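Side-chain contacts in possible adhesin (Caldicellulosiruptor kronotskyensis, PDB 4WA0), which probably mediates attachment of this extremely thermophilic bacterium to cellulose as a tapirin, represented here by its C-terminal beta-helix domain: residues 6-11 and 343-348; 237-242 and 246-251; 260-265 and 349-354; 300-303 and 307-310. One frame throughout, in Å; residues are numbered along the deposited sequence.

All four lie toward one end of the beta-helix; contacts 1 to 3 cluster on its side, and contact 4 is in its interior, about 20 Å from contacts 1 and 3 between centres. Contacts 1 and 3 use the same helix, 342-352: contact 1 is buried and apolar, contact 3 partly buried and polar. Contact 2 is the partly buried magnesium site, dominated by oxygen ligands, and its strand 247-251 pairs with strand 258-263 of contact 3. Asp347 of contact 1 meets both Thr249 of contact 2 and Tyr262 of contact 3. Contact 4, buried and apolar, joins two faces of the beta-helix from inside without touching the other three.

Contact 1: 6-11 and 343-348; sequences SPLDYA and PIQQDI
Leu8 spreads its two methyl branches over neighbouring parts of helix 342-352, one on Gln345 and the other on Ile348, residues nearly one helical turn apart. CD1 rests against the aliphatic stem of Gln345, 3.5 Å from its CG and almost as near to CB, which is close for carbon against carbon. CD2 lies 3.8 Å from CG2 of Ile348, and CD1 of the same isoleucine is 4.0 Å away, so both arms of Ile348 share this methyl. The directions differ too: Leu8 and Gln345 run obliquely to one another, while Leu8 and Ile348 pass side by side with opposite sense.

Leu8 holds CG anti to its carbonyl carbon (chi1 -47°), and its CB already points at the helix. Gln345 offers only its stem here; its chain stays extended beyond CG and takes its amide off to donate from NE2 to Pro340 O. On the other segment a short 3-10 turn, residues 7-9, presents Leu8. Ser6 OG accepts from the Leu8 amide, N to OG 3.1 Å, closing an ST turn, and Leu8 O is hydrogen-bonded to Tyr337 OH. Glu349, further along the helix, also touches Leu8.

The contact therefore joins the two ends of the chain. Helix 342-352 follows the final strand of the domain and packs against the 3-10 turn that leads into the first, strand 10-14, which itself pairs with strand 313-316: the fold is a beta-helix whose terminal segments come together along its side.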
# COMPACT_ATOMS: atom_id res chain seq x y z
N SER A 6 0.88 14.03 7.60
CA SER A 6 1.97 14.71 6.91
C SER A 6 2.68 13.79 5.96
O SER A 6 3.00 12.66 6.34
CB SER A 6 2.99 15.16 7.96
OG SER A 6 4.15 15.69 7.30
N PRO A 7 3.03 14.29 4.76
CA PRO A 7 3.83 13.50 3.85
C PRO A 7 5.17 13.05 4.45
O PRO A 7 5.82 12.08 3.97
CB PRO A 7 4.04 14.43 2.66
CG PRO A 7 2.92 15.42 2.69
CD PRO A 7 2.56 15.56 4.16
N LEU A 8 5.68 13.73 5.50
CA LEU A 8 6.94 13.28 6.10
C LEU A 8 6.87 11.94 6.88
O LEU A 8 7.91 11.35 7.17
CB LEU A 8 7.55 14.31 7.03
CG LEU A 8 7.64 15.75 6.56
CD1 LEU A 8 8.31 16.50 7.70
CD2 LEU A 8 8.40 15.94 5.26
N ASP A 9 5.68 11.46 7.17
CA ASP A 9 5.45 10.17 7.90
C ASP A 9 5.45 8.99 7.01
O ASP A 9 5.18 7.79 7.45
CB ASP A 9 4.10 10.28 8.61
CG ASP A 9 4.09 11.41 9.68
OD1 ASP A 9 5.21 11.74 10.13
OD2 ASP A 9 3.01 12.02 9.95
N TYR A 10 5.62 9.30 5.71
CA TYR A 10 5.44 8.28 4.73
C TYR A 10 6.77 7.79 4.22
O TYR A 10 7.65 8.59 3.92
CB TYR A 10 4.57 8.78 3.55
CG TYR A 10 3.11 8.80 3.98
CD1 TYR A 10 2.61 9.87 4.66
CD2 TYR A 10 2.27 7.72 3.76
CE1 TYR A 10 1.31 9.89 5.10
CE2 TYR A 10 0.95 7.74 4.18
CZ TYR A 10 0.49 8.84 4.87
OH TYR A 10 -0.79 8.94 5.37
N ALA A 11 6.90 6.48 4.11
CA ALA A 11 8.05 5.89 3.43
C ALA A 11 8.01 6.31 1.95
O ALA A 11 9.05 6.66 1.31
CB ALA A 11 8.02 4.43 3.53
N PRO A 343 15.68 19.79 11.29
CA PRO A 343 16.06 20.76 10.29
C PRO A 343 15.68 20.34 8.90
O PRO A 343 15.34 21.21 8.07
CB PRO A 343 17.57 20.83 10.42
CG PRO A 343 17.84 20.44 11.82
CD PRO A 343 16.82 19.39 12.14
N ILE A 344 15.77 19.04 8.60
CA ILE A 344 15.39 18.61 7.26
C ILE A 344 13.87 18.66 7.07
O ILE A 344 13.37 19.11 6.02
CB ILE A 344 15.90 17.15 7.00
CG1 ILE A 344 17.41 17.10 7.08
CG2 ILE A 344 15.33 16.65 5.70
CD1 ILE A 344 18.07 18.00 6.03
N GLN A 345 13.10 18.30 8.11
CA GLN A 345 11.64 18.53 8.10
C GLN A 345 11.30 19.97 7.81
O GLN A 345 10.45 20.31 6.96
CB GLN A 345 11.01 18.19 9.46
CG GLN A 345 11.00 16.74 9.96
CD GLN A 345 10.54 16.56 11.44
OE1 GLN A 345 9.54 17.11 11.86
NE2 GLN A 345 11.30 15.78 12.22
N GLN A 346 11.97 20.89 8.49
CA GLN A 346 11.67 22.29 8.31
C GLN A 346 12.01 22.73 6.85
O GLN A 346 11.28 23.50 6.21
CB GLN A 346 12.47 23.11 9.30
CG GLN A 346 12.23 24.59 9.22
CD GLN A 346 10.75 24.89 9.48
OE1 GLN A 346 10.25 24.66 10.59
NE2 GLN A 346 10.01 25.30 8.42
N ASP A 347 13.12 22.24 6.33
CA ASP A 347 13.59 22.62 4.97
C ASP A 347 12.57 22.18 3.93
O ASP A 347 12.26 22.91 2.98
CB ASP A 347 14.91 21.95 4.64
CG ASP A 347 15.53 22.45 3.34
OD1 ASP A 347 15.97 23.60 3.33
OD2 ASP A 347 15.66 21.69 2.39
N ILE A 348 12.08 20.98 4.11
CA ILE A 348 11.11 20.39 3.18
C ILE A 348 9.81 21.14 3.31
O ILE A 348 9.26 21.57 2.29
CB ILE A 348 10.86 18.91 3.51
CG1 ILE A 348 12.10 18.04 3.22
CG2 ILE A 348 9.65 18.40 2.72
CD1 ILE A 348 12.06 16.66 3.83

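Contact 2: 237-242 and 246-251; sequences PADSVG and LGSTAD. With MG (magnesium ion), chain B.
Asp239 and Leu246 meet at a magnesium ion, in a metal-binding loop that leads into strand 247-251, the antiparallel edge strand of the beta-helix. Asp239 grips the metal twice, through its backbone O at 2.2 Å and its carboxylate OD1 at 2.4 Å. Val241 O and Leu246 O each add a ligand at 2.3 Å, and Ser243 O and Glu275 OE1 bring the protein ligands to six oxygens.

Bonds between the segments steady this first shell. The Asp239 amide donates to Leu246 O over 3.0 Å in a nearly straight bond (171°), rising above the carbonyl plane, so that one carbonyl serves both the ion and an N-H. The Asp239 side chain takes the crowded position between backbone N and carbonyl carbon (chi1 49°), which swings OD1 onto the metal and leaves OD2 for other partners.

Further out, Arg279 forms a salt bridge with OD2 and probably helps balance the carboxylate's charge. Ser248 OG is hydrogen-bonded to Glu275 OE2, tying the strand to a second metal-binding carboxylate. Just before it in the chain, Gly247 CA lies 3.4 Å from Asp239 OD2, and having no CB it also leaves room for Pro237 O beside it. Ser248 N then donates to Asp239 OD2 over 3.0 Å, arriving from above the carboxylate plane.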
# COMPACT_ATOMS: atom_id res chain seq x y z
N PRO A 237 13.86 23.25 -5.27
CA PRO A 237 15.16 23.89 -5.46
C PRO A 237 16.18 23.12 -6.26
O PRO A 237 16.16 21.88 -6.31
CB PRO A 237 15.71 24.10 -4.04
CG PRO A 237 14.73 23.53 -3.13
CD PRO A 237 13.48 23.19 -3.86
N ALA A 238 17.04 23.87 -6.95
CA ALA A 238 18.25 23.33 -7.55
C ALA A 238 19.37 24.19 -7.17
O ALA A 238 19.20 25.39 -6.90
CB ALA A 238 18.16 23.25 -9.08
N ASP A 239 20.55 23.61 -7.16
CA ASP A 239 21.75 24.39 -6.85
C ASP A 239 22.89 24.08 -7.81
O ASP A 239 22.90 23.03 -8.46
CB ASP A 239 22.16 24.21 -5.35
CG ASP A 239 22.23 22.74 -4.88
OD1 ASP A 239 22.87 21.90 -5.55
OD2 ASP A 239 21.71 22.46 -3.73
N SER A 240 23.91 24.96 -7.84
CA SER A 240 24.90 24.94 -8.90
C SER A 240 25.94 23.90 -8.69
O SER A 240 26.50 23.38 -9.64
CB SER A 240 25.55 26.35 -9.06
OG SER A 240 26.41 26.65 -7.94
N VAL A 241 26.21 23.58 -7.45
CA VAL A 241 27.07 22.45 -7.09
C VAL A 241 26.45 21.08 -7.45
O VAL A 241 25.23 20.94 -7.61
CB VAL A 241 27.47 22.46 -5.60
CG1 VAL A 241 28.23 23.75 -5.27
CG2 VAL A 241 26.27 22.26 -4.66
N GLY A 242 27.31 20.07 -7.58
CA GLY A 242 26.83 18.73 -7.81
C GLY A 242 26.25 18.72 -9.19
O GLY A 242 26.93 19.14 -10.15
N LEU A 246 19.75 19.30 -9.81
CA LEU A 246 19.32 18.91 -8.46
C LEU A 246 19.67 19.91 -7.40
O LEU A 246 20.65 20.65 -7.52
CB LEU A 246 19.86 17.56 -8.02
CG LEU A 246 19.57 16.32 -8.89
CD1 LEU A 246 20.43 15.12 -8.54
CD2 LEU A 246 18.08 16.06 -8.93
N GLY A 247 18.88 19.84 -6.31
CA GLY A 247 19.15 20.62 -5.09
C GLY A 247 19.32 19.70 -3.91
O GLY A 247 18.89 18.56 -3.95
N SER A 248 19.93 20.22 -2.83
CA SER A 248 20.11 19.44 -1.62
C SER A 248 20.24 20.29 -0.39
O SER A 248 20.77 21.41 -0.47
CB SER A 248 21.36 18.57 -1.74
OG SER A 248 22.55 19.28 -1.99
N THR A 249 19.84 19.74 0.75
CA THR A 249 20.16 20.29 2.03
C THR A 249 20.60 19.14 2.90
O THR A 249 19.89 18.10 2.95
CB THR A 249 18.91 20.96 2.61
OG1 THR A 249 18.39 21.92 1.68
CG2 THR A 249 19.11 21.60 4.01
N ALA A 250 21.69 19.36 3.65
CA ALA A 250 22.20 18.32 4.55
C ALA A 250 22.11 18.73 6.01
O ALA A 250 22.08 19.93 6.34
CB ALA A 250 23.57 17.95 4.19
N ASP A 251 21.92 17.72 6.82
CA ASP A 251 22.06 17.81 8.28
C ASP A 251 23.19 16.92 8.75
O ASP A 251 23.03 15.68 8.84
CB ASP A 251 20.73 17.50 8.94
CG ASP A 251 20.78 17.62 10.49
OD1 ASP A 251 21.82 18.01 11.11
OD2 ASP A 251 19.71 17.24 11.09
MG MG B . 22.97 20.92 -7.70

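Contact 3: 260-265 and 349-354; sequences VIYGES and ESNTGI
Tyr262, on strand 258-263 of the beta-helix, reaches across to Asn351 in the last turn of helix 342-352 and joins the two by a side-chain hydrogen bond. Along the helix, Glu349 accepts the Gly353 amide on its carbonyl, while Ser350 OG bonds back to Gln346 O.

Asn351 carries the contact. Its CB points toward the strand, and with CG anti to the carbonyl carbon (chi1 -77°) the amide nitrogen ND2 comes to 3.0 Å from Tyr262 OH. The hydroxyl lies almost in the amide plane, whereas ring and amide are nearly perpendicular, and ND2 is also 3.3 Å from CZ of the ring. Asp347, one turn earlier, is hydrogen-bonded to the same hydroxyl through OD2, so two helix side chains hold OH and probably limit the swing of the ring. Val260 CG2 lies over one ring face, 3.9 Å above the plane and offset toward the rim.

Thr352 ends the helix, its OG1 bonded to Ile348 O. Gly353 follows with positive phi (79°), turning the chain away. Beyond it the Ile354 amide points back at Thr352, its N making a weak but straight bond of 3.4 Å to OG1.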
# COMPACT_ATOMS: atom_id res chain seq x y z
N VAL A 260 18.44 15.76 2.11
CA VAL A 260 17.33 15.78 1.19
C VAL A 260 17.85 16.19 -0.19
O VAL A 260 18.59 17.18 -0.31
CB VAL A 260 16.12 16.59 1.70
CG1 VAL A 260 16.49 18.01 1.96
CG2 VAL A 260 14.94 16.50 0.75
N ILE A 261 17.43 15.41 -1.20
CA ILE A 261 17.67 15.73 -2.60
C ILE A 261 16.38 16.14 -3.26
O ILE A 261 15.41 15.40 -3.16
CB ILE A 261 18.26 14.50 -3.30
CG1 ILE A 261 19.55 14.00 -2.65
CG2 ILE A 261 18.61 14.71 -4.76
CD1 ILE A 261 20.67 14.99 -2.41
N TYR A 262 16.40 17.27 -3.98
CA TYR A 262 15.25 17.79 -4.65
C TYR A 262 15.52 17.70 -6.16
O TYR A 262 16.57 18.16 -6.61
CB TYR A 262 15.06 19.24 -4.35
CG TYR A 262 14.73 19.55 -2.88
CD1 TYR A 262 13.50 19.38 -2.41
CD2 TYR A 262 15.68 20.13 -2.06
CE1 TYR A 262 13.19 19.68 -1.07
CE2 TYR A 262 15.39 20.42 -0.72
CZ TYR A 262 14.13 20.23 -0.27
OH TYR A 262 13.77 20.54 1.03
N GLY A 263 14.61 17.08 -6.90
CA GLY A 263 14.69 17.15 -8.39
C GLY A 263 13.33 17.53 -8.92
O GLY A 263 12.42 16.71 -8.94
N GLU A 264 13.16 18.76 -9.39
CA GLU A 264 11.86 19.14 -9.87
C GLU A 264 11.32 18.21 -10.95
O GLU A 264 10.23 17.64 -10.83
CB GLU A 264 11.85 20.60 -10.36
CG GLU A 264 10.57 21.05 -11.04
CD GLU A 264 9.36 21.20 -10.11
OE1 GLU A 264 9.49 21.01 -8.86
OE2 GLU A 264 8.26 21.53 -10.59
N SER A 265 12.11 18.01 -11.98
CA SER A 265 11.66 17.20 -13.11
C SER A 265 11.73 15.71 -12.98
O SER A 265 10.98 14.97 -13.66
CB SER A 265 12.46 17.64 -14.39
OG SER A 265 12.20 19.02 -14.70
N GLU A 349 9.33 21.34 4.55
CA GLU A 349 8.13 22.18 4.79
C GLU A 349 8.21 23.52 4.14
O GLU A 349 7.22 23.98 3.55
CB GLU A 349 7.82 22.31 6.32
CG GLU A 349 7.24 21.00 6.85
CD GLU A 349 7.44 20.69 8.34
OE1 GLU A 349 7.99 21.50 9.11
OE2 GLU A 349 7.04 19.55 8.75
N SER A 350 9.37 24.16 4.18
CA SER A 350 9.52 25.50 3.66
C SER A 350 9.46 25.50 2.15
O SER A 350 8.84 26.37 1.54
CB SER A 350 10.83 26.13 4.10
OG SER A 350 10.79 26.31 5.52
N ASN A 351 10.13 24.53 1.55
CA ASN A 351 10.22 24.47 0.09
C ASN A 351 8.95 23.97 -0.59
O ASN A 351 8.77 24.19 -1.78
CB ASN A 351 11.36 23.55 -0.33
CG ASN A 351 12.71 24.19 -0.17
OD1 ASN A 351 12.91 25.33 -0.51
ND2 ASN A 351 13.67 23.45 0.38
N THR A 352 8.11 23.26 0.14
CA THR A 352 6.86 22.75 -0.43
C THR A 352 5.59 23.43 0.07
O THR A 352 4.59 23.46 -0.66
CB THR A 352 6.73 21.27 -0.13
OG1 THR A 352 6.55 21.07 1.28
CG2 THR A 352 8.00 20.53 -0.67
N GLY A 353 5.62 23.90 1.32
CA GLY A 353 4.51 24.58 1.91
C GLY A 353 3.41 23.68 2.41
O GLY A 353 2.36 24.20 2.84
N ILE A 354 3.61 22.36 2.43
CA ILE A 354 2.51 21.51 2.91
C ILE A 354 2.32 21.76 4.39
O ILE A 354 3.29 21.80 5.14
CB ILE A 354 2.63 20.00 2.60
CG1 ILE A 354 2.91 19.84 1.09
CG2 ILE A 354 1.33 19.27 3.07
CD1 ILE A 354 2.78 18.45 0.51

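Contact 4: 300-303 and 307-310; sequences ITFV and LTIM
The ring of Phe302 is met obliquely by Thr308 and Met310. Thr308 approaches one side of the ring near its root: methyl CG2 is 3.8 Å from CD1 and 4.1 Å from CE1. Its hydroxyl oxygen OG1 packs nearer the backbone, 3.9 Å from Phe302 CB. The two side chains cross at about a right angle, and both threonine branches touch the phenylalanine. With OG1 beside the backbone N (chi1 -55°), CG2 stands anti to that nitrogen and is carried to the ring.

Met310, present as selenomethionine, comes to the far end of the same ring. Its SE atom is 4.2 Å from CZ and 5.3 Å from the ring centroid, some 70° off the normal: a Met-aromatic contact of slanting approach. Two residues apart on one strand, Thr308 and Met310 both direct CB toward the phenylalanine, and between them they meet it from CD1 to CZ, the threonine by packing and the selenium by the Met-aromatic contact.

A three-residue turn separates the segments, and the contact fills the inside of a corner between two faces of the beta-helix. Strand 299-302 lies between strands 320-325 and 266-268 on one face; strand 308-311 is the outermost on another, next to strand 333-337. Leu333 from that neighbouring strand touches both Phe302 and Thr308, Ile323 of strand 320-325 packs on Phe302, and Met310 extends to Leu335 and to Leu292 and Leu294 of strand 291-296 on the third face.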
# COMPACT_ATOMS: atom_id res chain seq x y z
N ILE A 300 11.41 8.78 -10.23
CA ILE A 300 12.67 8.45 -9.56
C ILE A 300 13.16 7.15 -10.07
O ILE A 300 12.44 6.14 -10.00
CB ILE A 300 12.49 8.51 -7.99
CG1 ILE A 300 12.13 9.96 -7.64
CG2 ILE A 300 13.73 7.99 -7.25
CD1 ILE A 300 11.83 10.13 -6.16
N THR A 301 14.41 7.13 -10.59
CA THR A 301 15.00 5.97 -11.29
C THR A 301 16.29 5.59 -10.61
O THR A 301 17.14 6.42 -10.31
CB THR A 301 15.25 6.27 -12.77
OG1 THR A 301 14.01 6.72 -13.30
CG2 THR A 301 15.73 5.03 -13.58
N PHE A 302 16.44 4.29 -10.47
CA PHE A 302 17.63 3.66 -9.86
C PHE A 302 18.26 2.95 -11.02
O PHE A 302 17.60 2.15 -11.71
CB PHE A 302 17.24 2.73 -8.71
CG PHE A 302 16.62 3.43 -7.56
CD1 PHE A 302 17.36 4.12 -6.62
CD2 PHE A 302 15.23 3.49 -7.45
CE1 PHE A 302 16.75 4.80 -5.56
CE2 PHE A 302 14.66 4.19 -6.42
CZ PHE A 302 15.39 4.86 -5.48
N VAL A 303 19.51 3.34 -11.33
CA VAL A 303 20.12 2.90 -12.59
C VAL A 303 21.02 1.67 -12.49
O VAL A 303 21.31 1.06 -13.52
CB VAL A 303 20.87 4.03 -13.38
CG1 VAL A 303 19.92 5.18 -13.68
CG2 VAL A 303 22.06 4.54 -12.60
N LEU A 307 20.68 -4.48 -6.42
CA LEU A 307 19.72 -3.98 -5.42
C LEU A 307 20.20 -2.69 -4.92
O LEU A 307 21.39 -2.54 -4.57
CB LEU A 307 19.73 -4.96 -4.25
CG LEU A 307 18.91 -4.61 -3.02
CD1 LEU A 307 17.44 -4.59 -3.43
CD2 LEU A 307 19.08 -5.70 -1.96
N THR A 308 19.29 -1.75 -4.78
CA THR A 308 19.60 -0.49 -4.09
C THR A 308 19.03 -0.56 -2.73
O THR A 308 17.84 -0.91 -2.60
CB THR A 308 18.98 0.71 -4.83
OG1 THR A 308 19.42 0.69 -6.19
CG2 THR A 308 19.34 1.99 -4.12
N ILE A 309 19.83 -0.25 -1.72
CA ILE A 309 19.34 -0.20 -0.34
C ILE A 309 19.37 1.23 0.14
O ILE A 309 20.46 1.85 0.07
CB ILE A 309 20.25 -1.01 0.56
CG1 ILE A 309 20.15 -2.45 0.04
CG2 ILE A 309 19.85 -0.90 2.05
CD1 ILE A 309 21.15 -3.40 0.65
N MSE A 310 18.25 1.70 0.68
CA MSE A 310 18.24 3.03 1.31
C MSE A 310 17.48 3.13 2.60
O MSE A 310 16.61 2.31 2.92
CB MSE A 310 17.76 4.14 0.33
CG MSE A 310 16.35 4.04 -0.01
SE MSE A 310 15.83 5.45 -1.34
CE MSE A 310 15.49 6.82 -0.07